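Local coordinates for pyridine nucleotide-disulphide oxidoreductase dimerisation region (Escherichia coli BL21, PDB 6KYY), which is an FAD-binding flavoprotein of the disulfide reductase family, induced by hypochlorous acid and probably involved in resistance to reactive chlorine species, at residues 397-402 with 411-416; 202-207 with 343-348. All coordinates share one frame; numbering follows the deposited sequence.

Contact 1: 397-402 with 411-416; sequences LGASLL and NIVKMV
In the dimerisation domain, helix 406-418 packs on one face of the antiparallel sheet through Val413, which meets Ala399 and Leu401 of strand 396-402. It illustrates how a single branched residue can seat a helix on a sheet. The two methyl groups of Val413 divide the work. CG1 is anti to the backbone N (chi1 178°) and rests on Ala399 CB at 3.9 Å, while CG2, beside the backbone N, reaches Leu401 CD1 at 4.1 Å. The partners lie two positions apart on the strand and therefore on the same face of the sheet, so the fork of the valine spans them. Ala399 has only its methyl to offer, and the backbones come closest here, with 7.6 Å between the CA atoms of Ala399 and Val413. Leu401 is longer: its CG leaves beside the backbone N (chi1 -60°), and its CD1 meets the valine obliquely. Val413 also touches Val348 on the adjacent strand, and Leu401 touches Leu385 on the strand at the other flank, so the patch spreads over three strands. On the reverse face, Ser400 and Leu402 pack against helix 206-218. On the same helix as Val413, Ile412 packs on Ile412 of the second subunit, and Asn411 ND2 is hydrogen-bonded to Thr432 OG1 of that subunit. With no hydrogen bond across it and all three touching residues buried, the contact depends on apolar fit alone, joining the sheet to a helix of the dimer interface.

Contact 2: 202-207 with 343-348; sequences PREDRD and PPLSRV
Glu204 OE2 is hydrogen-bonded to the hydroxyls of both Tyr337 and Tyr175, while the other oxygen of the same carboxylate, OE1, forms a salt bridge with Arg347. That bridge runs from Arg347 NE to Glu204 OE1 at 2.7 Å. As a hydrogen bond it is weak, because the N-H...O angle is only 127°. The carboxylate comes to the edge of the guanidinium, near its plane, but the two flat groups are turned 77° apart, and this excludes the two-pronged, coplanar pairing of which these ions are capable. The two chains run past one another head to tail. Glu204 bends at chi2 (-75°), and Arg347 bends at both chi2 and chi3, which brings NE rather than the terminal nitrogens to the acid. Arg347 NH1 instead holds the backbone O of Gly349. Leu345 CD1 also lies 4.3 Å from Glu204 OE2 and adds apolar cover. The next residue along from Glu204, Asp205, sends OD1 and OD2 to the backbone N atoms of Glu353 and Glu352, tying the loop to the start of helix 352-358 as well. A buried acid with two hydroxyls on one oxygen and an arginine on the other would probably remain ionised. The chemistry thus implies a buried polar join between the loop before helix 206-218 and the dimerisation domain's sheet, in which the tyrosines share in holding the carboxylate.

Overall arrangement
Contacts 1 and 2 meet in one antiparallel sheet, where strands 396-402 and 345-349 are neighbours, and their centres are 12 Å apart. Backbone bonds probably couple them directly: Leu401 O with Ser346 N, and Ala399 N with Val348 O. They lie on opposite faces, however. Contact 1 is wholly buried, joins elements close in sequence within the dimerisation domain, is purely apolar and involves a helix that meets the second subunit. Contact 2 joins distant parts of the chain, is mostly buried but has exposed Arg203 at its margin, and relies on charge and hydroxyls. One sheet thus carries an apolar helix contact on one face and a polar interdomain join on the other.

Contact 1: 397-402 with 411-416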
ATOM      1  N   LEU B 397      11.205 -15.476  10.406  1.00 13.77           N
ATOM      2  CA  LEU B 397      12.589 -15.255  10.008  1.00 14.77           C
ATOM      3  C   LEU B 397      12.725 -14.483   8.704  1.00 23.35           C
ATOM      4  O   LEU B 397      13.764 -13.853   8.482  1.00 26.62           O
ATOM      5  CB  LEU B 397      13.323 -16.594   9.879  1.00 17.48           C
ATOM      6  CG  LEU B 397      13.252 -17.499  11.109  1.00 24.87           C
ATOM      7  CD1 LEU B 397      13.716 -18.907  10.772  1.00 10.41           C
ATOM      8  CD2 LEU B 397      14.068 -16.918  12.252  1.00 12.61           C
ATOM      9  N   GLY B 398      11.714 -14.513   7.851  1.00 24.84           N
ATOM     10  CA  GLY B 398      11.782 -13.794   6.596  1.00 14.50           C
ATOM     11  C   GLY B 398      10.470 -13.912   5.852  1.00 21.09           C
ATOM     12  O   GLY B 398       9.617 -14.743   6.179  1.00 22.07           O
ATOM     13  N   ALA B 399      10.327 -13.059   4.841  1.00 19.02           N
ATOM     14  CA  ALA B 399       9.125 -13.042   4.023  1.00 14.46           C
ATOM     15  C   ALA B 399       9.498 -12.687   2.590  1.00  8.63           C
ATOM     16  O   ALA B 399      10.489 -11.995   2.348  1.00 16.10           O
ATOM     17  CB  ALA B 399       8.086 -12.050   4.560  1.00 13.36           C
ATOM     18  N   SER B 400       8.695 -13.176   1.646  1.00 14.23           N
ATOM     19  CA  SER B 400       8.840 -12.865   0.225  1.00 15.38           C
ATOM     20  C   SER B 400       7.459 -12.454  -0.280  1.00 12.30           C
ATOM     21  O   SER B 400       6.592 -13.306  -0.493  1.00 14.69           O
ATOM     22  CB  SER B 400       9.382 -14.057  -0.553  1.00 23.25           C
ATOM     23  OG  SER B 400      10.742 -14.293  -0.240  1.00 16.87           O
ATOM     24  N   LEU B 401       7.249 -11.157  -0.453  1.00 11.04           N
ATOM     25  CA  LEU B 401       5.952 -10.616  -0.847  1.00  9.79           C
ATOM     26  C   LEU B 401       6.042 -10.172  -2.303  1.00 17.49           C
ATOM     27  O   LEU B 401       6.497  -9.064  -2.597  1.00 37.37           O
ATOM     28  CB  LEU B 401       5.549  -9.476   0.081  1.00 15.80           C
ATOM     29  CG  LEU B 401       5.422  -9.896   1.549  1.00 13.80           C
ATOM     30  CD1 LEU B 401       4.778  -8.802   2.381  1.00 18.42           C
ATOM     31  CD2 LEU B 401       4.637 -11.193   1.677  1.00  8.15           C
ATOM     32  N   LEU B 402       5.631 -11.056  -3.209  1.00 21.12           N
ATOM     33  CA  LEU B 402       5.592 -10.782  -4.643  1.00 11.03           C
ATOM     34  C   LEU B 402       4.134 -10.535  -5.007  1.00 23.99           C
ATOM     35  O   LEU B 402       3.410 -11.446  -5.412  1.00 20.74           O
ATOM     36  CB  LEU B 402       6.190 -11.941  -5.428  1.00  7.29           C
ATOM     37  CG  LEU B 402       6.349 -11.755  -6.937  1.00 11.59           C
ATOM     38  CD1 LEU B 402       7.049 -10.446  -7.251  1.00 12.60           C
ATOM     39  CD2 LEU B 402       7.103 -12.927  -7.545  1.00 10.28           C
ATOM     40  N   ASN B 411       6.299  -3.409   5.129  1.00 12.93           N
ATOM     41  CA  ASN B 411       6.585  -2.675   6.352  1.00  8.24           C
ATOM     42  C   ASN B 411       5.779  -3.199   7.535  1.00 21.00           C
ATOM     43  O   ASN B 411       6.187  -2.995   8.683  1.00 19.21           O
ATOM     44  CB  ASN B 411       6.312  -1.183   6.148  1.00 17.33           C
ATOM     45  CG  ASN B 411       7.090  -0.603   4.981  1.00 15.28           C
ATOM     46  OD1 ASN B 411       8.318  -0.515   5.018  1.00 16.17           O
ATOM     47  ND2 ASN B 411       6.376  -0.197   3.937  1.00 15.55           N
ATOM     48  N   ILE B 412       4.649  -3.864   7.282  1.00 37.32           N
ATOM     49  CA  ILE B 412       3.904  -4.500   8.365  1.00 30.41           C
ATOM     50  C   ILE B 412       4.654  -5.723   8.876  1.00 18.47           C
ATOM     51  O   ILE B 412       4.741  -5.955  10.087  1.00 22.38           O
ATOM     52  CB  ILE B 412       2.483  -4.871   7.902  1.00 30.46           C
ATOM     53  CG1 ILE B 412       1.706  -3.626   7.476  1.00 33.85           C
ATOM     54  CG2 ILE B 412       1.738  -5.607   9.004  1.00 29.47           C
ATOM     55  CD1 ILE B 412       0.248  -3.888   7.178  1.00 15.81           C
ATOM     56  N   VAL B 413       5.199  -6.529   7.961  1.00 21.76           N
ATOM     57  CA  VAL B 413       5.944  -7.718   8.360  1.00 15.78           C
ATOM     58  C   VAL B 413       7.209  -7.328   9.115  1.00 11.60           C
ATOM     59  O   VAL B 413       7.561  -7.949  10.124  1.00 25.57           O
ATOM     60  CB  VAL B 413       6.262  -8.581   7.126  1.00 23.60           C
ATOM     61  CG1 VAL B 413       7.085  -9.796   7.523  1.00 10.62           C
ATOM     62  CG2 VAL B 413       4.978  -9.003   6.429  1.00 15.90           C
ATOM     63  N   LYS B 414       7.909  -6.295   8.640  1.00 12.46           N
ATOM     64  CA  LYS B 414       9.109  -5.830   9.329  1.00 12.59           C
ATOM     65  C   LYS B 414       8.787  -5.309  10.721  1.00 21.05           C
ATOM     66  O   LYS B 414       9.636  -5.365  11.619  1.00 16.85           O
ATOM     67  CB  LYS B 414       9.795  -4.745   8.500  1.00  7.53           C
ATOM     68  CG  LYS B 414      11.153  -4.320   9.027  1.00 15.83           C
ATOM     69  CD  LYS B 414      11.189  -2.831   9.318  1.00 18.91           C
ATOM     70  CE  LYS B 414      12.616  -2.321   9.338  1.00 12.53           C
ATOM     71  NZ  LYS B 414      13.502  -3.223  10.122  1.00 20.08           N
ATOM     72  N   MET B 415       7.567  -4.809  10.920  1.00 18.68           N
ATOM     73  CA  MET B 415       7.173  -4.256  12.212  1.00 22.41           C
ATOM     74  C   MET B 415       7.280  -5.301  13.318  1.00 28.45           C
ATOM     75  O   MET B 415       8.035  -5.131  14.282  1.00 23.43           O
ATOM     76  CB  MET B 415       5.750  -3.708  12.122  1.00 27.32           C
ATOM     77  CG  MET B 415       5.661  -2.247  11.744  1.00 37.65           C
ATOM     78  SD  MET B 415       5.976  -1.163  13.145  1.00 51.09           S
ATOM     79  CE  MET B 415       6.758   0.214  12.314  1.00 30.71           C
ATOM     80  N   VAL B 416       6.528  -6.398  13.193  1.00 12.57           N
ATOM     81  CA  VAL B 416       6.493  -7.393  14.258  1.00 20.02           C
ATOM     82  C   VAL B 416       7.789  -8.189  14.343  1.00 25.80           C
ATOM     83  O   VAL B 416       8.081  -8.775  15.392  1.00 24.54           O
ATOM     84  CB  VAL B 416       5.285  -8.333  14.080  1.00 26.63           C
ATOM     85  CG1 VAL B 416       4.028  -7.532  13.802  1.00 26.07           C
ATOM     86  CG2 VAL B 416       5.535  -9.324  12.963  1.00 18.97           C
TER

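Contact 2: 202-207 with 343-348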
ATOM      1  N   PRO B 202      20.317 -14.495  -8.068  1.00 36.55           N
ATOM      2  CA  PRO B 202      20.871 -15.565  -7.223  1.00 45.72           C
ATOM      3  C   PRO B 202      20.765 -15.304  -5.729  1.00 40.23           C
ATOM      4  O   PRO B 202      20.958 -16.243  -4.945  1.00 30.50           O
ATOM      5  CB  PRO B 202      22.337 -15.637  -7.667  1.00 18.87           C
ATOM      6  CG  PRO B 202      22.642 -14.267  -8.164  1.00 22.33           C
ATOM      7  CD  PRO B 202      21.370 -13.727  -8.757  1.00 35.29           C
ATOM      8  N   ARG B 203      20.472 -14.075  -5.306  1.00 30.85           N
ATOM      9  CA  ARG B 203      20.320 -13.773  -3.889  1.00 33.80           C
ATOM     10  C   ARG B 203      18.915 -14.047  -3.368  1.00 29.89           C
ATOM     11  O   ARG B 203      18.686 -13.936  -2.159  1.00 41.74           O
ATOM     12  CB  ARG B 203      20.687 -12.310  -3.615  1.00 30.49           C
ATOM     13  CG  ARG B 203      22.172 -12.073  -3.399  1.00 31.52           C
ATOM     14  CD  ARG B 203      22.449 -10.630  -3.006  1.00 51.30           C
ATOM     15  NE  ARG B 203      22.097  -9.697  -4.073  1.00 62.27           N
ATOM     16  CZ  ARG B 203      22.934  -8.804  -4.592  1.00 62.66           C
ATOM     17  NH1 ARG B 203      22.528  -7.995  -5.560  1.00 44.03           N
ATOM     18  NH2 ARG B 203      24.180  -8.720  -4.141  1.00 63.35           N
ATOM     19  N   GLU B 204      17.976 -14.401  -4.241  1.00 26.52           N
ATOM     20  CA  GLU B 204      16.614 -14.716  -3.846  1.00 17.20           C
ATOM     21  C   GLU B 204      16.396 -16.224  -3.891  1.00 23.25           C
ATOM     22  O   GLU B 204      17.274 -16.999  -4.279  1.00 24.25           O
ATOM     23  CB  GLU B 204      15.615 -13.990  -4.749  1.00 22.89           C
ATOM     24  CG  GLU B 204      15.898 -12.507  -4.936  1.00 25.40           C
ATOM     25  CD  GLU B 204      15.529 -11.685  -3.718  1.00 23.54           C
ATOM     26  OE1 GLU B 204      14.816 -12.209  -2.838  1.00 23.33           O
ATOM     27  OE2 GLU B 204      15.948 -10.510  -3.643  1.00 32.15           O
ATOM     28  N   ASP B 205      15.202 -16.645  -3.485  1.00 32.59           N
ATOM     29  CA  ASP B 205      14.842 -18.052  -3.566  1.00 28.43           C
ATOM     30  C   ASP B 205      14.551 -18.442  -5.008  1.00 27.22           C
ATOM     31  O   ASP B 205      14.180 -17.609  -5.838  1.00 24.94           O
ATOM     32  CB  ASP B 205      13.624 -18.344  -2.691  1.00 23.06           C
ATOM     33  CG  ASP B 205      13.996 -18.637  -1.254  1.00 30.01           C
ATOM     34  OD1 ASP B 205      15.021 -19.314  -1.031  1.00 13.82           O
ATOM     35  OD2 ASP B 205      13.262 -18.187  -0.350  1.00 32.04           O
ATOM     36  N   ARG B 206      14.725 -19.730  -5.306  1.00 19.24           N
ATOM     37  CA  ARG B 206      14.443 -20.207  -6.655  1.00 21.13           C
ATOM     38  C   ARG B 206      12.954 -20.162  -6.967  1.00 28.76           C
ATOM     39  O   ARG B 206      12.574 -19.915  -8.117  1.00 21.99           O
ATOM     40  CB  ARG B 206      14.986 -21.625  -6.838  1.00 27.69           C
ATOM     41  CG  ARG B 206      16.507 -21.712  -6.918  1.00 18.92           C
ATOM     42  CD  ARG B 206      17.069 -20.789  -7.991  1.00 27.88           C
ATOM     43  NE  ARG B 206      17.485 -19.501  -7.442  1.00 22.38           N
ATOM     44  CZ  ARG B 206      17.701 -18.410  -8.170  1.00 30.00           C
ATOM     45  NH1 ARG B 206      17.547 -18.446  -9.486  1.00 35.46           N
ATOM     46  NH2 ARG B 206      18.072 -17.283  -7.580  1.00 20.61           N
ATOM     47  N   ASP B 207      12.099 -20.381  -5.965  1.00 19.39           N
ATOM     48  CA  ASP B 207      10.661 -20.396  -6.217  1.00 16.39           C
ATOM     49  C   ASP B 207      10.146 -19.013  -6.596  1.00 23.62           C
ATOM     50  O   ASP B 207       9.259 -18.890  -7.449  1.00 32.48           O
ATOM     51  CB  ASP B 207       9.912 -20.936  -4.996  1.00 13.16           C
ATOM     52  CG  ASP B 207      10.443 -20.381  -3.692  1.00 31.45           C
ATOM     53  OD1 ASP B 207      11.140 -21.125  -2.969  1.00 30.97           O
ATOM     54  OD2 ASP B 207      10.162 -19.204  -3.387  1.00 54.17           O
ATOM     55  N   PRO B 343       4.039  -7.518 -10.768  1.00 20.23           N
ATOM     56  CA  PRO B 343       3.925  -6.918  -9.436  1.00 12.13           C
ATOM     57  C   PRO B 343       5.265  -6.811  -8.707  1.00 16.56           C
ATOM     58  O   PRO B 343       6.156  -7.626  -8.944  1.00 21.31           O
ATOM     59  CB  PRO B 343       2.988  -7.879  -8.712  1.00 15.99           C
ATOM     60  CG  PRO B 343       3.291  -9.204  -9.322  1.00 14.34           C
ATOM     61  CD  PRO B 343       3.699  -8.952 -10.753  1.00  9.95           C
ATOM     62  N   PRO B 344       5.400  -5.817  -7.832  1.00 24.75           N
ATOM     63  CA  PRO B 344       6.686  -5.596  -7.158  1.00 18.18           C
ATOM     64  C   PRO B 344       7.029  -6.704  -6.171  1.00  9.50           C
ATOM     65  O   PRO B 344       6.157  -7.347  -5.584  1.00 16.93           O
ATOM     66  CB  PRO B 344       6.490  -4.254  -6.442  1.00 14.38           C
ATOM     67  CG  PRO B 344       5.011  -4.033  -6.401  1.00 13.33           C
ATOM     68  CD  PRO B 344       4.441  -4.726  -7.589  1.00  8.60           C
ATOM     69  N   LEU B 345       8.334  -6.913  -5.990  1.00 11.43           N
ATOM     70  CA  LEU B 345       8.881  -7.943  -5.111  1.00  8.69           C
ATOM     71  C   LEU B 345       9.475  -7.266  -3.882  1.00 12.55           C
ATOM     72  O   LEU B 345      10.503  -6.589  -3.979  1.00 19.67           O
ATOM     73  CB  LEU B 345       9.940  -8.771  -5.843  1.00 11.48           C
ATOM     74  CG  LEU B 345      10.604  -9.963  -5.142  1.00 14.94           C
ATOM     75  CD1 LEU B 345      11.865  -9.552  -4.384  1.00 13.52           C
ATOM     76  CD2 LEU B 345       9.624 -10.690  -4.224  1.00 14.25           C
ATOM     77  N   SER B 346       8.841  -7.460  -2.730  1.00 13.35           N
ATOM     78  CA  SER B 346       9.296  -6.891  -1.471  1.00 13.46           C
ATOM     79  C   SER B 346       9.774  -7.999  -0.542  1.00 11.80           C
ATOM     80  O   SER B 346       9.241  -9.112  -0.551  1.00 11.46           O
ATOM     81  CB  SER B 346       8.182  -6.085  -0.801  1.00 10.92           C
ATOM     82  OG  SER B 346       7.881  -4.928  -1.558  1.00 12.64           O
ATOM     83  N   ARG B 347      10.785  -7.687   0.269  1.00 10.01           N
ATOM     84  CA  ARG B 347      11.465  -8.715   1.042  1.00  9.28           C
ATOM     85  C   ARG B 347      11.980  -8.150   2.358  1.00 15.42           C
ATOM     86  O   ARG B 347      12.324  -6.970   2.458  1.00 17.49           O
ATOM     87  CB  ARG B 347      12.629  -9.318   0.246  1.00 13.08           C
ATOM     88  CG  ARG B 347      12.213 -10.379  -0.756  1.00 17.64           C
ATOM     89  CD  ARG B 347      12.794 -11.726  -0.382  1.00 24.97           C
ATOM     90  NE  ARG B 347      14.247 -11.660  -0.263  1.00 40.75           N
ATOM     91  CZ  ARG B 347      14.921 -11.966   0.840  1.00 27.01           C
ATOM     92  NH1 ARG B 347      14.273 -12.366   1.925  1.00 18.30           N
ATOM     93  NH2 ARG B 347      16.244 -11.875   0.857  1.00 33.40           N
ATOM     94  N   VAL B 348      12.028  -9.021   3.366  1.00 11.89           N
ATOM     95  CA  VAL B 348      12.662  -8.721   4.644  1.00 11.62           C
ATOM     96  C   VAL B 348      13.061 -10.050   5.263  1.00 13.11           C
ATOM     97  O   VAL B 348      12.427 -11.079   5.015  1.00 23.45           O
ATOM     98  CB  VAL B 348      11.726  -7.902   5.571  1.00 15.86           C
ATOM     99  CG1 VAL B 348      10.522  -8.731   5.991  1.00 13.05           C
ATOM    100  CG2 VAL B 348      12.481  -7.390   6.792  1.00 23.53           C
TER